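PDB 4HQO: sporozoite surface protein 2 from Plasmodium vivax, which probably acts as a sporozoite surface receptor for gliding motility, this fragment carrying its adhesive von Willebrand factor A and thrombospondin type 1 domains. Local coordinates for residues Thr102-Ala107 with Val136-Tyr141; Ile130-Gly135 with Ile160-Gly165; Arg142-Ala147 with Asn171-Gly176. The protein carries 4 engineered substitutions. All coordinates share one frame; numbering follows the deposited sequence.

All three contacts lie in the von Willebrand factor A domain and are close together. Contact centres are about 12 Å apart for contacts 1 and 2, 10 Å for contacts 1 and 3, and 13 Å for contacts 2 and 3. Segments 130-135, 136-141 and 142-147 are consecutive, so one run of chain leaves strand 126-133, passes the metal site and enters helix 140-152. Contact 2 crosses contacts 1 and 3 along the chain, while contact 1 closes before contact 3 opens. M105 touches T133 and A143, tying contact 1 to both others. Together they link the magnesium loops to the central sheet and to the helices on one of its faces.

Contact 1 of 3, residues Thr102-Ala107 with Val136-Tyr141; sequences TTSMTA and VPNSKY. Engineered in segment 102-107: S104 (natural residue Asn). With MG (magnesium ion), chain E.
T103 meets N138 in a polar loop-to-loop contact at the metal-ion-dependent adhesion site (MIDAS) of the von Willebrand factor A domain. T103 OG1 binds the magnesium ion at 2.2 Å. Its chi1 of -44° sets OG1 beside the backbone N and turns it to the metal. S28, S30 and three waters complete the shell, and one of these waters also donates to V136 O. The two loops grip each other through a reciprocal pair of hydrogen bonds. T103 N donates to N138 OD1 at 2.8 Å, and it reaches the amide from above its carbonyl plane. N138 N donates to T103 O at 3.1 Å. T103 O also accepts from M105 N, which comes from the opposite face of the carbonyl. A further water links T103 OG1 to N138 OD1, donating to OD1 at 2.7 Å, so the metal ligand has a second-shell tie to the amide. Apolar packing lies alongside: M105 CB sits 3.8 Å from P137 CB. SD also lies near P137 CB, and the bend at chi3 (-61°) brings CE to it as well. M105 opens helix 105-117 and also packs on strands 58-65 and 126-133 and on helices 140-152 and 168-175.

Contact 2 of 3, residues Ile130-Gly135 with Ile160-Gly165; sequences ILMTDG and IGIGQG
M132 and I160 lie side by side and point the same way, with M132 CG 3.8 Å from I160 CB. I130 shares this face of the sheet and is also alongside I160, its CG2 3.9 Å from I160 CG1. M132 meets I162 differently. Its chain bends at the last torsion (chi3 53°), so CE reaches I162 CG2 at 3.7 Å, and the two side chains cross at about a right angle. The I162 CG1 branch sits between the backbone N and the carbonyl carbon (chi1 55°). It comes within 3.6 Å of T133 N, and CD1 leans on the M132 carbonyl. Helices 33-49 and 192-203 cover this face. The segments are neighbouring parallel strands of the central sheet, joined by the beta-alpha-beta crossover through helix 140-152. I160 N donates to L131 O at 2.8 Å, and T133 N donates to I160 O almost in line with the carbonyl. I162 N binds T133 O at 3.0 Å from 63° above its plane, where the paired strand has ended. T133 projects from the other face; its OG1 hydrogen-bonds D26 and accepts from G135 N in an ST turn. Past the strands, D134 CB lies 3.1 Å from I162 O. D134 OD2 hydrogen-bonds S30, a magnesium ligand, and a water accepts from G165 N and lies within bonding distance of OD2.

Contact 3 of 3, residues Arg142-Ala147 with Asn171-Gly176; sequences RALEVA and NRLIAG
I174 packs against A147, L144 and A143 in an apolar helix-to-helix contact. Its CG1 is anti to the backbone N (chi1 -162°), which carries this branch across to helix 140-152. There CG1 meets A147 CB at 3.6 Å. The end of the branch, CD1, rests 3.6 Å from A143 O, a carbonyl of the helix backbone. L144 crosses I174 at a slant, its CD2 against the root of I174, 3.7 Å from CB and equally close to CA. L144 CD1 meets L173 CD2 at 3.7 Å, and these two leucines cross at about a right angle nearer the surface. No hydrogen bond joins the segments. G176, with positive phi, ends helix 168-175 in a Schellman motif; its N donates to L173 O at 3.1 Å. I174 O accepts from K151. The axes of segments 142-147 and 171-175 come within 10.0 Å, at 28° to each other. I174 also packs on V159 of strand 156-161. Two near-parallel helices lying side by side on one face of a central sheet are typical of the Rossmann-like alpha/beta fold of von Willebrand factor A domains.

Contact 1 of 3, residues Thr102-Ala107 with Val136-Tyr141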
loop_
_atom_site.group_PDB
_atom_site.type_symbol
_atom_site.label_atom_id
_atom_site.label_comp_id
_atom_site.label_asym_id
_atom_site.label_seq_id
_atom_site.Cartn_x
_atom_site.Cartn_y
_atom_site.Cartn_z
ATOM N N THR A 102 -14.037 17.895 -18.897
ATOM C CA THR A 102 -13.759 16.594 -19.472
ATOM C C THR A 102 -13.229 15.647 -18.378
ATOM O O THR A 102 -13.392 15.927 -17.193
ATOM C CB THR A 102 -12.807 16.734 -20.673
ATOM O OG1 THR A 102 -11.666 17.502 -20.278
ATOM C CG2 THR A 102 -13.522 17.486 -21.840
ATOM N N THR A 103 -12.617 14.531 -18.767
ATOM C CA THR A 103 -12.355 13.432 -17.834
ATOM C C THR A 103 -10.916 12.911 -17.919
ATOM O O THR A 103 -10.634 11.966 -18.656
ATOM C CB THR A 103 -13.328 12.269 -18.104
ATOM O OG1 THR A 103 -14.649 12.790 -18.298
ATOM C CG2 THR A 103 -13.326 11.274 -16.944
ATOM N N SER A 104 -10.016 13.536 -17.165
ATOM C CA SER A 104 -8.602 13.172 -17.171
ATOM C C SER A 104 -8.315 11.869 -16.407
ATOM O O SER A 104 -7.577 11.857 -15.414
ATOM C CB SER A 104 -7.781 14.308 -16.573
ATOM O OG SER A 104 -7.827 15.450 -17.403
ATOM N N MET A 105 -8.886 10.767 -16.875
ATOM C CA MET A 105 -8.803 9.519 -16.114
ATOM C C MET A 105 -7.398 8.909 -16.169
ATOM O O MET A 105 -6.899 8.387 -15.177
ATOM C CB MET A 105 -9.846 8.519 -16.616
ATOM C CG MET A 105 -9.839 7.199 -15.879
ATOM S SD MET A 105 -10.955 5.994 -16.612
ATOM C CE MET A 105 -12.519 6.848 -16.416
ATOM N N THR A 106 -6.768 8.982 -17.335
ATOM C CA THR A 106 -5.416 8.458 -17.520
ATOM C C THR A 106 -4.441 9.215 -16.616
ATOM O O THR A 106 -3.590 8.612 -15.976
ATOM C CB THR A 106 -4.973 8.583 -18.989
ATOM O OG1 THR A 106 -5.805 7.751 -19.808
ATOM C CG2 THR A 106 -3.483 8.195 -19.170
ATOM N N ALA A 107 -4.578 10.537 -16.553
ATOM C CA ALA A 107 -3.703 11.352 -15.704
ATOM C C ALA A 107 -3.850 11.032 -14.204
ATOM O O ALA A 107 -2.865 11.021 -13.467
ATOM C CB ALA A 107 -3.915 12.851 -15.978
ATOM N N VAL A 136 -16.325 7.155 -18.943
ATOM C CA VAL A 136 -16.153 7.881 -20.205
ATOM C C VAL A 136 -14.896 8.763 -20.135
ATOM O O VAL A 136 -14.986 9.971 -19.903
ATOM C CB VAL A 136 -17.385 8.761 -20.525
ATOM C CG1 VAL A 136 -17.341 9.222 -21.983
ATOM C CG2 VAL A 136 -18.673 7.991 -20.265
ATOM N N PRO A 137 -13.709 8.150 -20.289
ATOM C CA PRO A 137 -12.465 8.924 -20.190
ATOM C C PRO A 137 -12.193 9.737 -21.455
ATOM O O PRO A 137 -12.835 9.523 -22.490
ATOM C CB PRO A 137 -11.393 7.836 -20.018
ATOM C CG PRO A 137 -11.961 6.654 -20.756
ATOM C CD PRO A 137 -13.454 6.710 -20.478
ATOM N N ASN A 138 -11.245 10.666 -21.362
ATOM C CA ASN A 138 -10.821 11.442 -22.519
ATOM C C ASN A 138 -10.192 10.572 -23.599
ATOM O O ASN A 138 -10.255 10.913 -24.776
ATOM C CB ASN A 138 -9.851 12.552 -22.113
ATOM C CG ASN A 138 -10.539 13.690 -21.371
ATOM O OD1 ASN A 138 -11.765 13.774 -21.336
ATOM N ND2 ASN A 138 -9.745 14.578 -20.789
ATOM N N SER A 139 -9.570 9.465 -23.193
ATOM C CA SER A 139 -8.987 8.504 -24.130
ATOM C C SER A 139 -9.184 7.083 -23.619
ATOM O O SER A 139 -8.615 6.714 -22.599
ATOM C CB SER A 139 -7.494 8.751 -24.308
ATOM O OG SER A 139 -6.947 7.807 -25.207
ATOM N N LYS A 140 -10.004 6.304 -24.313
ATOM C CA LYS A 140 -10.304 4.941 -23.882
ATOM C C LYS A 140 -9.053 4.093 -23.768
ATOM O O LYS A 140 -8.816 3.475 -22.733
ATOM C CB LYS A 140 -11.301 4.257 -24.824
ATOM C CG LYS A 140 -12.754 4.632 -24.550
ATOM C CD LYS A 140 -13.717 3.694 -25.260
ATOM C CE LYS A 140 -15.162 4.102 -24.998
ATOM N NZ LYS A 140 -16.147 3.170 -25.626
ATOM N N TYR A 141 -8.252 4.056 -24.825
ATOM C CA TYR A 141 -7.101 3.165 -24.810
ATOM C C TYR A 141 -6.080 3.608 -23.777
ATOM O O TYR A 141 -5.542 2.780 -23.064
ATOM C CB TYR A 141 -6.441 3.021 -26.178
ATOM C CG TYR A 141 -5.288 2.043 -26.124
ATOM C CD1 TYR A 141 -5.517 0.670 -26.088
ATOM C CD2 TYR A 141 -3.975 2.487 -26.054
ATOM C CE1 TYR A 141 -4.465 -0.229 -26.018
ATOM C CE2 TYR A 141 -2.917 1.594 -25.976
ATOM C CZ TYR A 141 -3.166 0.237 -25.969
ATOM O OH TYR A 141 -2.112 -0.653 -25.910
HETATM MG MG MG E . -16.839 12.785 -18.086
HETATM O O HOH W 1 -8.853 17.285 -19.697
HETATM O O HOH W 2 -14.443 13.345 -21.308
HETATM O O HOH W 3 -16.788 12.307 -20.157
HETATM O O HOH W 4 -16.411 10.928 -17.067
HETATM O O HOH W 5 -17.418 14.724 -18.906
#

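Contact 2 of 3, residues Ile130-Gly135 with Ile160-Gly165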
loop_
_atom_site.group_PDB
_atom_site.type_symbol
_atom_site.label_atom_id
_atom_site.label_comp_id
_atom_site.label_asym_id
_atom_site.label_seq_id
_atom_site.Cartn_x
_atom_site.Cartn_y
_atom_site.Cartn_z
ATOM N N ILE A 130 -9.069 2.556 -5.917
ATOM C CA ILE A 130 -10.510 2.577 -6.111
ATOM C C ILE A 130 -10.836 3.676 -7.114
ATOM O O ILE A 130 -10.597 4.853 -6.857
ATOM C CB ILE A 130 -11.261 2.795 -4.787
ATOM C CG1 ILE A 130 -10.977 1.636 -3.828
ATOM C CG2 ILE A 130 -12.756 2.923 -5.034
ATOM C CD1 ILE A 130 -11.733 1.746 -2.520
ATOM N N LEU A 131 -11.350 3.276 -8.273
ATOM C CA LEU A 131 -11.655 4.215 -9.347
ATOM C C LEU A 131 -13.163 4.439 -9.428
ATOM O O LEU A 131 -13.912 3.523 -9.768
ATOM C CB LEU A 131 -11.111 3.683 -10.682
ATOM C CG LEU A 131 -11.413 4.499 -11.942
ATOM C CD1 LEU A 131 -10.718 5.859 -11.908
ATOM C CD2 LEU A 131 -11.006 3.696 -13.189
ATOM N N MET A 132 -13.608 5.652 -9.097
ATOM C CA MET A 132 -15.032 5.980 -9.150
ATOM C C MET A 132 -15.317 6.797 -10.396
ATOM O O MET A 132 -14.861 7.935 -10.497
ATOM C CB MET A 132 -15.453 6.789 -7.919
ATOM C CG MET A 132 -15.419 6.020 -6.628
ATOM S SD MET A 132 -15.791 7.063 -5.207
ATOM C CE MET A 132 -17.324 7.784 -5.702
ATOM N N THR A 133 -16.084 6.236 -11.329
ATOM C CA THR A 133 -16.289 6.894 -12.618
ATOM C C THR A 133 -17.562 6.416 -13.331
ATOM O O THR A 133 -18.106 5.364 -12.995
ATOM C CB THR A 133 -15.056 6.674 -13.530
ATOM O OG1 THR A 133 -15.197 7.415 -14.752
ATOM C CG2 THR A 133 -14.883 5.182 -13.844
ATOM N N ASP A 134 -18.041 7.206 -14.295
ATOM C CA ASP A 134 -19.087 6.756 -15.216
ATOM C C ASP A 134 -18.485 6.036 -16.430
ATOM O O ASP A 134 -19.202 5.541 -17.293
ATOM C CB ASP A 134 -19.976 7.919 -15.680
ATOM C CG ASP A 134 -19.225 8.955 -16.509
ATOM O OD1 ASP A 134 -18.009 8.786 -16.777
ATOM O OD2 ASP A 134 -19.870 9.950 -16.901
ATOM N N GLY A 135 -17.164 6.012 -16.504
ATOM C CA GLY A 135 -16.495 5.205 -17.507
ATOM C C GLY A 135 -16.430 5.826 -18.890
ATOM O O GLY A 135 -16.477 5.110 -19.889
ATOM N N ILE A 160 -15.852 1.600 -9.095
ATOM C CA ILE A 160 -17.193 1.922 -8.596
ATOM C C ILE A 160 -17.893 2.825 -9.603
ATOM O O ILE A 160 -17.399 3.901 -9.937
ATOM C CB ILE A 160 -17.146 2.648 -7.240
ATOM C CG1 ILE A 160 -16.318 1.850 -6.235
ATOM C CG2 ILE A 160 -18.570 2.868 -6.695
ATOM C CD1 ILE A 160 -16.853 0.486 -5.979
ATOM N N GLY A 161 -19.031 2.381 -10.108
ATOM C CA GLY A 161 -19.757 3.174 -11.083
ATOM C C GLY A 161 -20.522 4.313 -10.435
ATOM O O GLY A 161 -21.303 4.092 -9.516
ATOM N N ILE A 162 -20.274 5.537 -10.891
ATOM C CA ILE A 162 -21.054 6.698 -10.466
ATOM C C ILE A 162 -21.455 7.501 -11.693
ATOM O O ILE A 162 -20.924 7.287 -12.781
ATOM C CB ILE A 162 -20.255 7.639 -9.535
ATOM C CG1 ILE A 162 -18.942 8.067 -10.200
ATOM C CG2 ILE A 162 -20.020 6.996 -8.169
ATOM C CD1 ILE A 162 -18.296 9.304 -9.557
ATOM N N GLY A 163 -22.383 8.434 -11.520
ATOM C CA GLY A 163 -22.763 9.326 -12.601
ATOM C C GLY A 163 -24.124 9.011 -13.169
ATOM O O GLY A 163 -24.623 7.887 -13.033
ATOM N N GLN A 164 -24.717 10.015 -13.815
ATOM C CA GLN A 164 -26.059 9.908 -14.376
ATOM C C GLN A 164 -26.128 8.972 -15.582
ATOM O O GLN A 164 -27.173 8.374 -15.843
ATOM C CB GLN A 164 -26.591 11.298 -14.758
ATOM C CG GLN A 164 -25.780 12.004 -15.839
ATOM C CD GLN A 164 -26.078 13.488 -15.924
ATOM O OE1 GLN A 164 -27.090 13.961 -15.405
ATOM N NE2 GLN A 164 -25.191 14.235 -16.573
ATOM N N GLY A 165 -25.019 8.849 -16.310
ATOM C CA GLY A 165 -24.978 8.024 -17.507
ATOM C C GLY A 165 -23.743 7.144 -17.571
ATOM O O GLY A 165 -22.743 7.497 -18.202
HETATM O O HOH W 6 -22.412 10.158 -15.929
HETATM O O HOH W 7 -21.720 9.692 -19.164
#

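Contact 3 of 3, residues Arg142-Ala147 with Asn171-Gly176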
loop_
_atom_site.group_PDB
_atom_site.type_symbol
_atom_site.label_atom_id
_atom_site.label_comp_id
_atom_site.label_asym_id
_atom_site.label_seq_id
_atom_site.Cartn_x
_atom_site.Cartn_y
_atom_site.Cartn_z
ATOM N N ARG A 142 -5.828 4.911 -23.687
ATOM C CA ARG A 142 -4.827 5.419 -22.753
ATOM C C ARG A 142 -5.162 5.068 -21.309
ATOM O O ARG A 142 -4.266 4.760 -20.525
ATOM C CB ARG A 142 -4.606 6.927 -22.916
ATOM C CG ARG A 142 -3.926 7.301 -24.238
ATOM C CD ARG A 142 -3.321 8.697 -24.196
ATOM N NE ARG A 142 -2.323 8.824 -23.139
ATOM C CZ ARG A 142 -1.395 9.773 -23.091
ATOM N NH1 ARG A 142 -1.327 10.693 -24.043
ATOM N NH2 ARG A 142 -0.532 9.801 -22.084
ATOM N N ALA A 143 -6.449 5.101 -20.967
ATOM C CA ALA A 143 -6.887 4.736 -19.624
ATOM C C ALA A 143 -6.746 3.231 -19.377
ATOM O O ALA A 143 -6.302 2.814 -18.307
ATOM C CB ALA A 143 -8.334 5.209 -19.360
ATOM N N LEU A 144 -7.112 2.418 -20.365
ATOM C CA LEU A 144 -6.951 0.968 -20.245
ATOM C C LEU A 144 -5.479 0.589 -20.118
ATOM O O LEU A 144 -5.116 -0.342 -19.398
ATOM C CB LEU A 144 -7.544 0.253 -21.467
ATOM C CG LEU A 144 -9.064 0.254 -21.662
ATOM C CD1 LEU A 144 -9.431 -0.473 -22.936
ATOM C CD2 LEU A 144 -9.762 -0.391 -20.477
ATOM N N GLU A 145 -4.636 1.319 -20.835
ATOM C CA GLU A 145 -3.218 1.015 -20.913
ATOM C C GLU A 145 -2.540 1.233 -19.565
ATOM O O GLU A 145 -1.777 0.387 -19.101
ATOM C CB GLU A 145 -2.554 1.894 -21.972
ATOM C CG GLU A 145 -1.072 1.624 -22.165
ATOM C CD GLU A 145 -0.411 2.658 -23.067
ATOM O OE1 GLU A 145 -0.769 3.856 -22.983
ATOM O OE2 GLU A 145 0.453 2.275 -23.864
ATOM N N VAL A 146 -2.817 2.368 -18.937
ATOM C CA VAL A 146 -2.204 2.653 -17.646
ATOM C C VAL A 146 -2.769 1.756 -16.539
ATOM O O VAL A 146 -2.032 1.330 -15.647
ATOM C CB VAL A 146 -2.302 4.144 -17.253
ATOM C CG1 VAL A 146 -3.749 4.581 -17.146
ATOM C CG2 VAL A 146 -1.579 4.391 -15.939
ATOM N N ALA A 147 -4.064 1.459 -16.600
ATOM C CA ALA A 147 -4.672 0.546 -15.630
ATOM C C ALA A 147 -3.984 -0.809 -15.726
ATOM O O ALA A 147 -3.676 -1.437 -14.718
ATOM C CB ALA A 147 -6.138 0.388 -15.897
ATOM N N ASN A 171 -16.416 0.338 -17.930
ATOM C CA ASN A 171 -16.079 0.124 -16.523
ATOM C C ASN A 171 -15.693 -1.322 -16.250
ATOM O O ASN A 171 -14.730 -1.578 -15.533
ATOM C CB ASN A 171 -17.227 0.541 -15.599
ATOM C CG ASN A 171 -17.250 2.039 -15.327
ATOM O OD1 ASN A 171 -16.295 2.751 -15.626
ATOM N ND2 ASN A 171 -18.337 2.516 -14.730
ATOM N N ARG A 172 -16.442 -2.257 -16.829
ATOM C CA ARG A 172 -16.163 -3.674 -16.661
ATOM C C ARG A 172 -14.852 -4.032 -17.348
ATOM O O ARG A 172 -14.079 -4.854 -16.852
ATOM C CB ARG A 172 -17.297 -4.531 -17.235
ATOM C CG ARG A 172 -18.580 -4.535 -16.408
ATOM C CD ARG A 172 -19.637 -5.453 -17.016
ATOM N NE ARG A 172 -19.714 -6.733 -16.315
ATOM C CZ ARG A 172 -19.223 -7.879 -16.778
ATOM N NH1 ARG A 172 -18.620 -7.923 -17.959
ATOM N NH2 ARG A 172 -19.343 -8.987 -16.061
ATOM N N LEU A 173 -14.605 -3.410 -18.493
ATOM C CA LEU A 173 -13.395 -3.688 -19.250
ATOM C C LEU A 173 -12.168 -3.243 -18.458
ATOM O O LEU A 173 -11.244 -4.014 -18.256
ATOM C CB LEU A 173 -13.444 -3.012 -20.623
ATOM C CG LEU A 173 -12.301 -3.344 -21.575
ATOM C CD1 LEU A 173 -12.240 -4.839 -21.836
ATOM C CD2 LEU A 173 -12.481 -2.575 -22.879
ATOM N N ILE A 174 -12.172 -2.011 -17.976
ATOM C CA ILE A 174 -11.020 -1.522 -17.231
ATOM C C ILE A 174 -10.861 -2.257 -15.891
ATOM O O ILE A 174 -9.754 -2.385 -15.375
ATOM C CB ILE A 174 -11.044 0.019 -17.053
ATOM C CG1 ILE A 174 -9.652 0.534 -16.677
ATOM C CG2 ILE A 174 -12.102 0.461 -16.006
ATOM C CD1 ILE A 174 -9.512 2.046 -16.756
ATOM N N ALA A 175 -11.961 -2.770 -15.349
ATOM C CA ALA A 175 -11.907 -3.515 -14.087
ATOM C C ALA A 175 -11.381 -4.936 -14.294
ATOM O O ALA A 175 -10.935 -5.592 -13.353
ATOM C CB ALA A 175 -13.275 -3.555 -13.431
ATOM N N GLY A 176 -11.435 -5.410 -15.530
ATOM C CA GLY A 176 -10.960 -6.744 -15.834
ATOM C C GLY A 176 -12.026 -7.805 -15.651
ATOM O O GLY A 176 -11.711 -8.968 -15.431
#